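Local structure of uncharacterized protein (Parabacteroides distasonis, 3LM3) at residues V95-V106 with I134-Y142; I210-W218 with F322-R330. The protein is of unknown function but is probably a glycoside hydrolase or deacetylase acting on carbohydrate. One frame throughout, in Å; residues are numbered along the deposited sequence. Where two conformers were deposited one is given.

Contact 1 (V95-V106 with I134-Y142)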
ATOM      1  N   VAL A  95     -17.239  13.736   7.570  1.00  7.47           N
ATOM      2  CA  VAL A  95     -15.814  13.508   7.629  1.00  7.45           C
ATOM      3  C   VAL A  95     -15.088  14.634   8.401  1.00  6.67           C
ATOM      4  O   VAL A  95     -14.153  14.386   9.171  1.00  8.45           O
ATOM      5  CB  VAL A  95     -15.231  13.315   6.207  1.00  8.34           C
ATOM      6  CG1 VAL A  95     -13.745  13.457   6.233  1.00 10.64           C
ATOM      7  CG2 VAL A  95     -15.639  11.937   5.670  1.00  8.67           C
ATOM      8  N   VAL A  96     -15.538  15.886   8.243  1.00  7.65           N
ATOM      9  CA  VAL A  96     -14.976  16.982   9.039  1.00  7.40           C
ATOM     10  C   VAL A  96     -15.248  16.759  10.546  1.00  7.56           C
ATOM     11  O   VAL A  96     -14.362  16.950  11.392  1.00  7.68           O
ATOM     12  CB  VAL A  96     -15.499  18.332   8.582  1.00  8.07           C
ATOM     13  CG1 VAL A  96     -15.040  19.446   9.554  1.00  9.61           C
ATOM     14  CG2 VAL A  96     -15.012  18.651   7.147  1.00  9.73           C
ATOM     15  N   GLU A  97     -16.460  16.336  10.875  1.00  7.09           N
ATOM     16  CA  GLU A  97     -16.815  15.973  12.262  1.00  8.04           C
ATOM     17  C   GLU A  97     -15.878  14.886  12.760  1.00  7.98           C
ATOM     18  O   GLU A  97     -15.481  14.895  13.909  1.00  9.42           O
ATOM     19  CB  GLU A  97     -18.261  15.513  12.341  1.00  7.49           C
ATOM     20  CG  GLU A  97     -19.295  16.628  12.162  1.00 14.76           C
ATOM     21  CD  GLU A  97     -20.739  16.175  11.867  1.00 27.02           C
ATOM     22  OE1 GLU A  97     -21.047  14.976  11.758  1.00 23.30           O
ATOM     23  OE2 GLU A  97     -21.606  17.069  11.720  1.00 32.64           O
ATOM     24  N   CYS A  98     -15.550  13.914  11.907  1.00  8.03           N
ATOM     25  CA  CYS A  98     -14.629  12.821  12.302  1.00  8.26           C
ATOM     26  C   CYS A  98     -13.189  13.299  12.523  1.00  9.19           C
ATOM     27  O   CYS A  98     -12.483  12.815  13.404  1.00  7.58           O
ATOM     28  CB  CYS A  98     -14.638  11.731  11.233  1.00  7.85           C
ATOM     29  SG  CYS A  98     -16.152  10.761  11.167  1.00  9.29           S
ATOM     30  N   GLN A  99     -12.742  14.242  11.708  1.00  8.80           N
ATOM     31  CA  GLN A  99     -11.429  14.827  11.898  1.00  8.60           C
ATOM     32  C   GLN A  99     -11.363  15.437  13.313  1.00  8.31           C
ATOM     33  O   GLN A  99     -10.396  15.232  14.045  1.00  8.67           O
ATOM     34  CB  GLN A  99     -11.145  15.854  10.803  1.00  8.67           C
ATOM     35  CG  GLN A  99      -9.747  16.404  10.777  1.00  9.06           C
ATOM     36  CD  GLN A  99      -9.448  17.382  11.890  1.00 10.46           C
ATOM     37  OE1 GLN A  99     -10.311  18.175  12.284  1.00 11.84           O
ATOM     38  NE2 GLN A  99      -8.199  17.379  12.358  1.00 13.33           N
ATOM     39  N   LYS A 100     -12.397  16.176  13.685  1.00  9.20           N
ATOM     40  CA  LYS A 100     -12.448  16.853  14.985  1.00  9.80           C
ATOM     41  C   LYS A 100     -12.607  15.869  16.148  1.00 10.23           C
ATOM     42  O   LYS A 100     -11.954  16.015  17.206  1.00 11.68           O
ATOM     43  CB  LYS A 100     -13.591  17.878  14.959  1.00 11.35           C
ATOM     44  CG  LYS A 100     -13.311  19.033  14.016  1.00 16.64           C
ATOM     45  CD  LYS A 100     -14.493  19.995  13.929  1.00 24.16           C
ATOM     46  CE  LYS A 100     -14.258  21.070  12.853  1.00 30.94           C
ATOM     47  NZ  LYS A 100     -15.508  21.857  12.583  1.00 31.80           N
ATOM     48  N   LYS A 101     -13.459  14.868  15.967  1.00  9.30           N
ATOM     49  CA  LYS A 101     -13.799  13.951  17.052  0.50  8.64           C
ATOM     50  C   LYS A 101     -12.743  12.893  17.307  1.00  9.87           C
ATOM     51  O   LYS A 101     -12.439  12.587  18.465  1.00 11.37           O
ATOM     52  CB  LYS A 101     -15.136  13.278  16.773  0.50 10.60           C
ATOM     53  CG  LYS A 101     -15.605  12.374  17.905  0.50  9.36           C
ATOM     54  CD  LYS A 101     -16.985  11.789  17.636  0.50 10.32           C
ATOM     55  CE  LYS A 101     -18.070  12.790  17.905  0.50 17.78           C
ATOM     56  NZ  LYS A 101     -18.042  13.220  19.321  0.50 12.60           N
ATOM     57  N   TYR A 102     -12.210  12.328  16.225  1.00  8.35           N
ATOM     58  CA  TYR A 102     -11.324  11.174  16.308  1.00  8.30           C
ATOM     59  C   TYR A 102      -9.888  11.481  15.943  1.00  7.77           C
ATOM     60  O   TYR A 102      -8.989  10.652  16.180  1.00  9.04           O
ATOM     61  CB  TYR A 102     -11.806  10.047  15.346  1.00  8.18           C
ATOM     62  CG  TYR A 102     -13.195   9.559  15.581  1.00  8.86           C
ATOM     63  CD1 TYR A 102     -13.526   8.854  16.715  1.00 10.12           C
ATOM     64  CD2 TYR A 102     -14.191   9.829  14.663  1.00 10.37           C
ATOM     65  CE1 TYR A 102     -14.830   8.415  16.906  1.00 11.06           C
ATOM     66  CE2 TYR A 102     -15.477   9.395  14.844  1.00 10.66           C
ATOM     67  CZ  TYR A 102     -15.805   8.692  15.973  1.00 12.02           C
ATOM     68  OH  TYR A 102     -17.107   8.277  16.214  1.00 13.29           O
ATOM     69  N   GLY A 103      -9.661  12.610  15.286  1.00  8.55           N
ATOM     70  CA  GLY A 103      -8.346  12.886  14.726  1.00  7.96           C
ATOM     71  C   GLY A 103      -8.112  12.093  13.441  1.00  8.49           C
ATOM     72  O   GLY A 103      -6.956  11.830  13.050  1.00  8.66           O
ATOM     73  N   ASP A 104      -9.189  11.725  12.749  1.00  7.19           N
ATOM     74  CA  ASP A 104      -9.031  11.128  11.419  1.00  6.87           C
ATOM     75  C   ASP A 104      -8.323  12.152  10.525  1.00  7.99           C
ATOM     76  O   ASP A 104      -8.455  13.352  10.724  1.00  7.81           O
ATOM     77  CB  ASP A 104     -10.370  10.746  10.779  1.00  7.15           C
ATOM     78  CG  ASP A 104     -11.050   9.553  11.440  1.00  7.13           C
ATOM     79  OD1 ASP A 104     -10.358   8.786  12.154  1.00  7.18           O
ATOM     80  OD2 ASP A 104     -12.272   9.424  11.180  1.00  7.49           O
ATOM     81  N   GLU A 105      -7.615  11.648   9.524  1.00  6.21           N
ATOM     82  CA  GLU A 105      -6.979  12.457   8.492  1.00  6.17           C
ATOM     83  C   GLU A 105      -7.970  12.625   7.327  1.00  6.67           C
ATOM     84  O   GLU A 105      -8.773  11.732   7.050  1.00  6.45           O
ATOM     85  CB  GLU A 105      -5.693  11.747   8.030  1.00  6.30           C
ATOM     86  CG  GLU A 105      -4.921  12.373   6.912  1.00  6.81           C
ATOM     87  CD  GLU A 105      -3.574  11.738   6.711  1.00 10.07           C
ATOM     88  OE1 GLU A 105      -3.485  10.496   6.679  1.00  8.91           O
ATOM     89  OE2 GLU A 105      -2.569  12.477   6.581  1.00 11.76           O
ATOM     90  N   VAL A 106      -7.867  13.744   6.615  1.00  6.71           N
ATOM     91  CA  VAL A 106      -8.666  14.016   5.436  1.00  6.85           C
ATOM     92  C   VAL A 106      -7.729  14.415   4.324  1.00  8.25           C
ATOM     93  O   VAL A 106      -6.968  15.392   4.449  1.00  6.90           O
ATOM     94  CB  VAL A 106      -9.652  15.163   5.699  1.00  8.01           C
ATOM     95  CG1 VAL A 106     -10.587  15.375   4.442  1.00  9.04           C
ATOM     96  CG2 VAL A 106     -10.492  14.880   6.978  1.00  9.19           C
ATOM     97  N   ILE A 134      -9.407  20.931   0.838  1.00  7.97           N
ATOM     98  CA  ILE A 134      -9.470  20.182   2.101  1.00  8.22           C
ATOM     99  C   ILE A 134      -9.152  21.076   3.306  1.00  8.96           C
ATOM    100  O   ILE A 134      -9.834  21.004   4.342  1.00 10.12           O
ATOM    101  CB  ILE A 134      -8.542  18.933   2.036  1.00  8.20           C
ATOM    102  CG1 ILE A 134      -9.198  17.913   1.112  1.00  9.35           C
ATOM    103  CG2 ILE A 134      -8.338  18.302   3.422  1.00  9.67           C
ATOM    104  CD1 ILE A 134      -8.266  16.808   0.693  1.00 12.20           C
ATOM    105  N   SER A 135      -8.125  21.911   3.177  1.00  9.53           N
ATOM    106  CA  SER A 135      -7.774  22.831   4.250  1.00 10.81           C
ATOM    107  C   SER A 135      -8.948  23.730   4.589  1.00 11.09           C
ATOM    108  O   SER A 135      -9.250  23.942   5.780  1.00 12.16           O
ATOM    109  CB  SER A 135      -6.558  23.671   3.836  1.00 12.59           C
ATOM    110  OG  SER A 135      -6.029  24.328   4.958  1.00 14.50           O
ATOM    111  N   LYS A 136      -9.627  24.225   3.566  1.00 11.47           N
ATOM    112  CA  LYS A 136     -10.768  25.112   3.786  1.00 12.86           C
ATOM    113  C   LYS A 136     -11.966  24.369   4.329  1.00 14.47           C
ATOM    114  O   LYS A 136     -12.699  24.890   5.165  1.00 15.78           O
ATOM    115  CB  LYS A 136     -11.122  25.877   2.519  1.00 14.10           C
ATOM    116  CG  LYS A 136     -10.133  27.010   2.194  1.00 21.87           C
HETATM  117  N   MSE A 137     -12.159  23.126   3.891  1.00 13.38           N
HETATM  118  CA  MSE A 137     -13.245  22.221   4.317  0.50 12.03           C
HETATM  119  C   MSE A 137     -13.155  21.955   5.811  1.00 14.76           C
HETATM  120  O   MSE A 137     -14.125  22.046   6.558  1.00 13.62           O
HETATM  121  CB  MSE A 137     -13.118  20.889   3.518  0.50  9.12           C
HETATM  122  CG  MSE A 137     -14.069  19.743   3.843  0.50  9.15           C
HETATM  123 SE   MSE A 137     -13.635  18.143   2.779  0.38 10.15          SE
HETATM  124  CE  MSE A 137     -14.165  16.789   4.075  0.50  8.31           C
ATOM    125  N   VAL A 138     -11.966  21.540   6.235  1.00 12.67           N
ATOM    126  CA  VAL A 138     -11.751  21.152   7.632  1.00 13.06           C
ATOM    127  C   VAL A 138     -11.645  22.409   8.492  1.00 14.87           C
ATOM    128  O   VAL A 138     -12.121  22.430   9.627  1.00 20.10           O
ATOM    129  CB  VAL A 138     -10.515  20.253   7.803  1.00 13.11           C
ATOM    130  CG1 VAL A 138     -10.188  20.016   9.320  1.00 15.23           C
ATOM    131  CG2 VAL A 138     -10.741  18.946   7.079  1.00 13.85           C
ATOM    132  N   GLY A 139     -11.011  23.435   7.935  1.00 15.63           N
ATOM    133  CA  GLY A 139     -10.891  24.717   8.551  1.00 17.67           C
ATOM    134  C   GLY A 139      -9.717  24.750   9.504  1.00 16.75           C
ATOM    135  O   GLY A 139      -9.001  23.764   9.732  1.00 19.23           O
ATOM    136  N   ASN A 140      -9.492  25.949   9.998  1.00 21.44           N
ATOM    137  CA  ASN A 140      -8.514  26.266  11.009  0.50 19.35           C
ATOM    138  C   ASN A 140      -7.094  25.774  10.708  1.00 15.81           C
ATOM    139  O   ASN A 140      -6.315  25.382  11.562  1.00 19.56           O
ATOM    140  CB  ASN A 140      -9.115  25.903  12.353  0.50 19.81           C
ATOM    141  CG  ASN A 140     -10.399  26.704  12.606  0.50 19.51           C
ATOM    142  OD1 ASN A 140     -10.339  27.923  12.709  0.50 16.40           O
ATOM    143  ND2 ASN A 140     -11.560  26.035  12.615  0.50 11.86           N
ATOM    144  N   GLY A 141      -6.756  25.925   9.436  1.00 14.00           N
ATOM    145  CA  GLY A 141      -5.397  25.710   8.941  1.00 14.05           C
ATOM    146  C   GLY A 141      -4.998  24.274   8.725  1.00 12.89           C
ATOM    147  O   GLY A 141      -3.840  24.005   8.484  1.00 14.04           O
ATOM    148  N   TYR A 142      -5.958  23.377   8.819  1.00 10.92           N
ATOM    149  CA  TYR A 142      -5.711  21.937   8.657  1.00 10.94           C
ATOM    150  C   TYR A 142      -4.969  21.639   7.369  1.00 10.45           C
ATOM    151  O   TYR A 142      -5.327  22.144   6.299  1.00  9.75           O
ATOM    152  CB  TYR A 142      -7.034  21.168   8.637  1.00 10.69           C
ATOM    153  CG  TYR A 142      -6.820  19.691   8.450  1.00  9.04           C
ATOM    154  CD1 TYR A 142      -6.383  18.910   9.491  1.00 10.44           C
ATOM    155  CD2 TYR A 142      -6.946  19.113   7.204  1.00 10.11           C
ATOM    156  CE1 TYR A 142      -6.083  17.548   9.313  1.00  9.07           C
ATOM    157  CE2 TYR A 142      -6.676  17.769   7.000  1.00  9.00           C
ATOM    158  CZ  TYR A 142      -6.241  16.990   8.054  1.00  8.37           C
ATOM    159  OH  TYR A 142      -5.964  15.679   7.851  1.00  8.18           O
TER
HETATM  160  O   HOH W   1     -15.089  23.409   9.800  1.00 41.73           O

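Contact 2 (I210-W218 with F322-R330)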
ATOM      1  N   ILE A 210      14.641  12.365  -1.762  1.00  8.20           N
ATOM      2  CA  ILE A 210      13.370  13.075  -1.610  1.00  7.51           C
ATOM      3  C   ILE A 210      12.867  12.833  -0.177  1.00  6.97           C
ATOM      4  O   ILE A 210      12.734  11.674   0.250  1.00  7.44           O
ATOM      5  CB  ILE A 210      12.313  12.523  -2.586  1.00  7.74           C
ATOM      6  CG1 ILE A 210      12.734  12.738  -4.042  1.00  9.52           C
ATOM      7  CG2 ILE A 210      10.930  13.155  -2.320  1.00  8.57           C
ATOM      8  CD1 ILE A 210      11.859  11.977  -5.038  1.00 10.68           C
ATOM      9  N   ASP A 211      12.583  13.901   0.555  1.00  6.89           N
ATOM     10  CA  ASP A 211      12.119  13.817   1.948  1.00  7.35           C
ATOM     11  C   ASP A 211      10.606  13.561   1.981  1.00  6.73           C
ATOM     12  O   ASP A 211       9.827  14.377   2.465  1.00  7.93           O
ATOM     13  CB  ASP A 211      12.526  15.081   2.710  1.00  7.05           C
ATOM     14  CG  ASP A 211      12.269  14.989   4.202  1.00 10.40           C
ATOM     15  OD1 ASP A 211      12.026  13.902   4.738  1.00  8.83           O
ATOM     16  OD2 ASP A 211      12.295  16.048   4.855  1.00 11.66           O
ATOM     17  N   CYS A 212      10.202  12.399   1.478  1.00  7.52           N
ATOM     18  CA  CYS A 212       8.840  11.972   1.528  1.00  7.16           C
ATOM     19  C   CYS A 212       8.874  10.469   1.740  1.00  9.48           C
ATOM     20  O   CYS A 212       9.568   9.744   1.026  1.00 10.88           O
ATOM     21  CB  CYS A 212       8.128  12.298   0.214  1.00  8.31           C
ATOM     22  SG  CYS A 212       6.311  12.027   0.293  1.00 10.30           S
ATOM     23  N   VAL A 213       8.148  10.013   2.726  1.00  7.08           N
ATOM     24  CA  VAL A 213       8.079   8.589   3.038  1.00  7.03           C
ATOM     25  C   VAL A 213       7.061   7.965   2.093  1.00  8.09           C
ATOM     26  O   VAL A 213       5.905   8.393   2.001  1.00  8.51           O
ATOM     27  CB  VAL A 213       7.600   8.376   4.490  1.00  6.78           C
ATOM     28  CG1 VAL A 213       7.559   6.867   4.828  1.00  7.44           C
ATOM     29  CG2 VAL A 213       8.483   9.122   5.467  1.00  8.03           C
ATOM     30  N   ASN A 214       7.473   6.928   1.383  1.00  6.48           N
ATOM     31  CA  ASN A 214       6.612   6.251   0.420  1.00  6.64           C
ATOM     32  C   ASN A 214       6.021   4.986   1.059  1.00  7.44           C
ATOM     33  O   ASN A 214       6.755   4.077   1.432  1.00  8.00           O
ATOM     34  CB  ASN A 214       7.376   5.912  -0.874  1.00  7.59           C
ATOM     35  CG  ASN A 214       6.451   5.577  -2.001  1.00  7.92           C
ATOM     36  OD1 ASN A 214       5.246   5.528  -1.803  1.00  9.18           O
ATOM     37  ND2 ASN A 214       6.988   5.360  -3.221  1.00  9.52           N
ATOM     38  N   LEU A 215       4.706   4.969   1.174  1.00  6.78           N
ATOM     39  CA  LEU A 215       3.928   3.927   1.823  1.00  7.50           C
ATOM     40  C   LEU A 215       3.101   3.091   0.868  1.00  6.92           C
ATOM     41  O   LEU A 215       2.333   3.591   0.041  1.00  7.30           O
ATOM     42  CB  LEU A 215       2.936   4.521   2.833  1.00  7.89           C
ATOM     43  CG  LEU A 215       3.556   5.295   3.990  1.00  7.51           C
ATOM     44  CD1 LEU A 215       2.457   5.771   4.958  1.00  7.85           C
ATOM     45  CD2 LEU A 215       4.601   4.431   4.746  1.00  8.45           C
ATOM     46  N   ASP A 216       3.218   1.780   1.024  1.00  7.64           N
ATOM     47  CA  ASP A 216       2.263   0.803   0.489  1.00  6.61           C
ATOM     48  C   ASP A 216       0.829   1.085   0.930  1.00  7.28           C
ATOM     49  O   ASP A 216       0.602   1.730   1.961  1.00  7.53           O
ATOM     50  CB  ASP A 216       2.690  -0.591   0.943  1.00  7.28           C
ATOM     51  CG  ASP A 216       2.066  -1.730   0.136  1.00  7.66           C
ATOM     52  OD1 ASP A 216       1.523  -1.522  -0.991  1.00  8.33           O
ATOM     53  OD2 ASP A 216       2.098  -2.877   0.671  1.00  8.54           O
ATOM     54  N   GLY A 217      -0.121   0.556   0.174  1.00  6.55           N
ATOM     55  CA  GLY A 217      -1.552   0.746   0.396  1.00  6.78           C
ATOM     56  C   GLY A 217      -2.309  -0.440   0.987  1.00  6.03           C
ATOM     57  O   GLY A 217      -3.248  -0.245   1.760  1.00  7.56           O
ATOM     58  N   TRP A 218      -1.960  -1.665   0.553  1.00  7.26           N
ATOM     59  CA  TRP A 218      -2.592  -2.900   1.000  1.00  7.27           C
ATOM     60  C   TRP A 218      -1.546  -3.961   1.308  1.00  6.46           C
ATOM     61  O   TRP A 218      -0.839  -4.438   0.416  1.00  7.99           O
ATOM     62  CB  TRP A 218      -3.526  -3.500  -0.063  1.00  7.58           C
ATOM     63  CG  TRP A 218      -4.678  -2.704  -0.565  1.00  8.59           C
ATOM     64  CD1 TRP A 218      -5.984  -2.852  -0.194  1.00  9.29           C
ATOM     65  CD2 TRP A 218      -4.656  -1.690  -1.564  1.00  9.71           C
ATOM     66  NE1 TRP A 218      -6.770  -1.988  -0.900  1.00 10.15           N
ATOM     67  CE2 TRP A 218      -5.984  -1.278  -1.768  1.00  9.20           C
ATOM     68  CE3 TRP A 218      -3.644  -1.105  -2.320  1.00 10.99           C
ATOM     69  CZ2 TRP A 218      -6.322  -0.275  -2.672  1.00 11.36           C
ATOM     70  CZ3 TRP A 218      -3.986  -0.110  -3.235  1.00 14.40           C
ATOM     71  CH2 TRP A 218      -5.320   0.296  -3.388  1.00 13.92           C
ATOM     72  N   PHE A 322      -2.608   7.135   7.879  1.00  7.01           N
ATOM     73  CA  PHE A 322      -1.428   6.973   7.012  1.00  6.59           C
ATOM     74  C   PHE A 322      -0.400   8.035   7.307  1.00  7.79           C
ATOM     75  O   PHE A 322       0.781   7.746   7.437  1.00  7.22           O
ATOM     76  CB  PHE A 322      -1.839   6.975   5.521  1.00  6.98           C
ATOM     77  CG  PHE A 322      -2.181   5.603   4.962  1.00  6.03           C
ATOM     78  CD1 PHE A 322      -3.428   5.053   5.161  1.00  6.54           C
ATOM     79  CD2 PHE A 322      -1.243   4.874   4.243  1.00  7.42           C
ATOM     80  CE1 PHE A 322      -3.755   3.803   4.645  1.00  7.65           C
ATOM     81  CE2 PHE A 322      -1.560   3.618   3.720  1.00  8.45           C
ATOM     82  CZ  PHE A 322      -2.816   3.080   3.930  1.00  7.51           C
ATOM     83  N   GLY A 323      -0.837   9.298   7.371  1.00  7.49           N
ATOM     84  CA  GLY A 323       0.074  10.392   7.606  1.00  6.72           C
ATOM     85  C   GLY A 323       0.780  10.294   8.951  1.00  7.52           C
ATOM     86  O   GLY A 323       1.984  10.573   9.063  1.00  7.69           O
ATOM     87  N   GLU A 324       0.056   9.923  10.007  1.00  7.00           N
ATOM     88  CA  GLU A 324       0.663   9.816  11.358  1.00  8.63           C
ATOM     89  C   GLU A 324       1.737   8.745  11.347  1.00  7.41           C
ATOM     90  O   GLU A 324       2.826   8.909  11.908  1.00  8.31           O
ATOM     91  CB  GLU A 324      -0.361   9.390  12.409  1.00 10.91           C
ATOM     92  CG  GLU A 324      -1.205  10.405  12.993  1.00 15.89           C
ATOM     93  CD  GLU A 324      -1.994   9.681  14.087  1.00 22.35           C
ATOM     94  OE1 GLU A 324      -3.002   9.058  13.745  1.00 11.79           O
ATOM     95  OE2 GLU A 324      -1.512   9.594  15.240  1.00 23.82           O
ATOM     96  N   PHE A 325       1.432   7.597  10.750  1.00  7.21           N
ATOM     97  CA  PHE A 325       2.385   6.505  10.715  1.00  6.03           C
ATOM     98  C   PHE A 325       3.625   6.911   9.927  1.00  7.13           C
ATOM     99  O   PHE A 325       4.745   6.667  10.365  1.00  6.88           O
ATOM    100  CB  PHE A 325       1.771   5.232  10.115  1.00  7.13           C
ATOM    101  CG  PHE A 325       2.793   4.149   9.928  1.00  6.33           C
ATOM    102  CD1 PHE A 325       3.344   3.486  11.019  1.00  6.89           C
ATOM    103  CD2 PHE A 325       3.287   3.856   8.654  1.00  7.21           C
ATOM    104  CE1 PHE A 325       4.383   2.563  10.842  1.00  7.65           C
ATOM    105  CE2 PHE A 325       4.298   2.971   8.468  1.00  6.69           C
ATOM    106  CZ  PHE A 325       4.846   2.277   9.554  1.00  7.53           C
ATOM    107  N   GLY A 326       3.444   7.504   8.754  1.00  6.87           N
ATOM    108  CA  GLY A 326       4.602   7.941   7.966  1.00  6.98           C
ATOM    109  C   GLY A 326       5.478   8.905   8.732  1.00  7.37           C
ATOM    110  O   GLY A 326       6.695   8.832   8.650  1.00  6.88           O
ATOM    111  N   GLU A 327       4.866   9.817   9.485  1.00  6.85           N
ATOM    112  CA  GLU A 327       5.673  10.760  10.272  1.00  7.21           C
ATOM    113  C   GLU A 327       6.326  10.081  11.460  1.00  6.93           C
ATOM    114  O   GLU A 327       7.440  10.462  11.803  1.00  8.21           O
ATOM    115  CB  GLU A 327       4.888  11.989  10.695  1.00  7.73           C
ATOM    116  CG  GLU A 327       4.544  12.918   9.531  1.00  7.45           C
ATOM    117  CD  GLU A 327       5.748  13.604   8.922  1.00  9.15           C
ATOM    118  OE1 GLU A 327       6.860  13.627   9.502  1.00 10.10           O
ATOM    119  OE2 GLU A 327       5.579  14.140   7.817  1.00 10.77           O
ATOM    120  N   LEU A 328       5.700   9.052  12.054  1.00  7.34           N
ATOM    121  CA  LEU A 328       6.415   8.270  13.074  1.00  8.23           C
ATOM    122  C   LEU A 328       7.656   7.602  12.491  1.00  8.34           C
ATOM    123  O   LEU A 328       8.723   7.594  13.111  1.00  8.64           O
ATOM    124  CB  LEU A 328       5.513   7.194  13.706  1.00  9.68           C
ATOM    125  CG  LEU A 328       4.494   7.686  14.710  1.00 12.28           C
ATOM    126  CD1 LEU A 328       3.484   6.580  15.022  1.00 14.88           C
ATOM    127  CD2 LEU A 328       5.195   8.214  15.994  1.00 13.73           C
ATOM    128  N   TRP A 329       7.540   7.064  11.283  1.00  7.80           N
ATOM    129  CA  TRP A 329       8.671   6.435  10.620  1.00  6.54           C
ATOM    130  C   TRP A 329       9.772   7.465  10.342  1.00  7.72           C
ATOM    131  O   TRP A 329      10.940   7.244  10.655  1.00  8.33           O
ATOM    132  CB  TRP A 329       8.220   5.699   9.357  1.00  7.11           C
ATOM    133  CG  TRP A 329       9.289   4.889   8.724  1.00  7.10           C
ATOM    134  CD1 TRP A 329       9.544   3.567   8.916  1.00  7.47           C
ATOM    135  CD2 TRP A 329      10.230   5.332   7.738  1.00  7.16           C
ATOM    136  NE1 TRP A 329      10.598   3.165   8.142  1.00  8.03           N
ATOM    137  CE2 TRP A 329      11.041   4.237   7.407  1.00  7.49           C
ATOM    138  CE3 TRP A 329      10.470   6.562   7.115  1.00  7.28           C
ATOM    139  CZ2 TRP A 329      12.077   4.321   6.464  1.00  7.71           C
ATOM    140  CZ3 TRP A 329      11.484   6.645   6.183  1.00  6.96           C
ATOM    141  CH2 TRP A 329      12.272   5.534   5.862  1.00  7.95           C
ATOM    142  N   ARG A 330       9.380   8.608   9.815  1.00  7.04           N
ATOM    143  CA  ARG A 330      10.301   9.691   9.453  1.00  7.00           C
ATOM    144  C   ARG A 330      11.010  10.267  10.679  1.00  7.42           C
ATOM    145  O   ARG A 330      12.138  10.762  10.564  1.00  7.81           O
ATOM    146  CB  ARG A 330       9.478  10.774   8.742  1.00  8.52           C
ATOM    147  CG  ARG A 330      10.240  11.999   8.297  1.00  8.06           C
ATOM    148  CD  ARG A 330       9.412  12.757   7.219  1.00  9.07           C
ATOM    149  NE  ARG A 330      10.051  14.028   6.864  1.00  8.41           N
ATOM    150  CZ  ARG A 330       9.830  15.198   7.439  1.00  7.74           C
ATOM    151  NH1 ARG A 330       8.912  15.378   8.385  1.00  9.24           N
ATOM    152  NH2 ARG A 330      10.527  16.260   7.022  1.00 10.22           N
TER

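Contact 1 (V95-V106 with I134-Y142)
Two outer helices of the alpha/beta fold, 86-102 and 120-138, meet here beside the start of strand 105-108: Val96 packs on Met137 (modelled as selenomethionine) and Val138, while Val106 meets Ile134, Met137, Val138 and Tyr142. The helix segments cross at -72° with axes 10.6 Å apart, a separation filled by branched and flexible apolar side chains. Val96 CG2 lies alongside the Met137 chain, 3.6 Å from its CG; that chain runs out extended and bends at chi3, with its CE 3.9 Å from Val106 CG1. Val106 alone of these valines is on the strand, its short branched side chain putting CG1 toward Met137 and Ile134, whose CG2 is 3.8 Å away, and CG2 toward Val138. Gln99, bent at chi2, passes beside Tyr142, its NE2 3.7 Å from CE1 with amide and ring planes 55° apart. Gly139, the first residue to leave helical angles, with positive phi, opens a type I' turn that ends at Tyr142, whose OH accepts a nearly straight bond from Val106 N (3.0 Å, 169°). A water bridges Lys100 NZ and Val138 O. The tyrosine hydroxyl thus satisfies a strand N-H within a largely apolar interface.

Contact 2 (I210-W218 with F322-R330)
Strand 213-216 runs across helix 322-330 at 129° between their N-to-C directions, with the axes 9.0 Å apart and Val213 nearest Gly326. A beta-carbon on that glycine would point at the strand and would probably sit against Leu215 CD1. Val213 sets both methyls against the six-membered ring of Trp329, CG2 lying 3.6 Å from CE3. Leu215 divides its branches, CD1 reaching Phe322 CD2 at 3.9 Å while CD2 meets the edge of the Phe325 ring at CE2. Asp216 O lies in the plane of the Phe322 ring at its edge, 3.4 Å from CE2, where the ring's slightly positive C-H rim suits an oxygen that has no hydrogen-bond partner. The contact is helix-on-strand packing in an alpha/beta fold: strand 213-216 pairs in parallel with 168-172, and Phe322 and Phe325 also touch strand 21-29, an arrangement consistent with a curled (beta/alpha) barrel. At the far end Arg330, extended from CG to NE, centres a salt-bridge network. It grips Asp211 side-on: NE gives a straight bond to OD1 (2.9 Å, 177°) and NH2 one to OD2 (2.8 Å). Losing this guanidinium to a leucine would probably leave the Asp211 and Glu327 carboxylates without their shared countercharge. Both acids meet the guanidinium edge near its plane, Glu327 OE1 receiving NH1 at 2.9 Å.

How the contacts relate
Contact 1 closes before contact 2 opens along the chain, and their centres lie about 19 Å apart in the same alpha/beta fold. Contact 1 sits toward the periphery, about 23 Å from the centre of the chain; contact 2 is more central, at about 10 Å. Strand 105-108 pairs in parallel with 73-76, and 213-216 with 168-172, both consistent with parts of one alpha/beta barrel. Glu105 links the contacts directly: its OE1 is 3.0 Å from Gly323 N, a probable hydrogen bond at the start of helix 322-332. Thr73 reinforces the junction, its OG1 bonding both Glu105 OE1 and Phe322 N. The outer helix pair is thereby connected, through strand 105-108, to the buried helix-strand core.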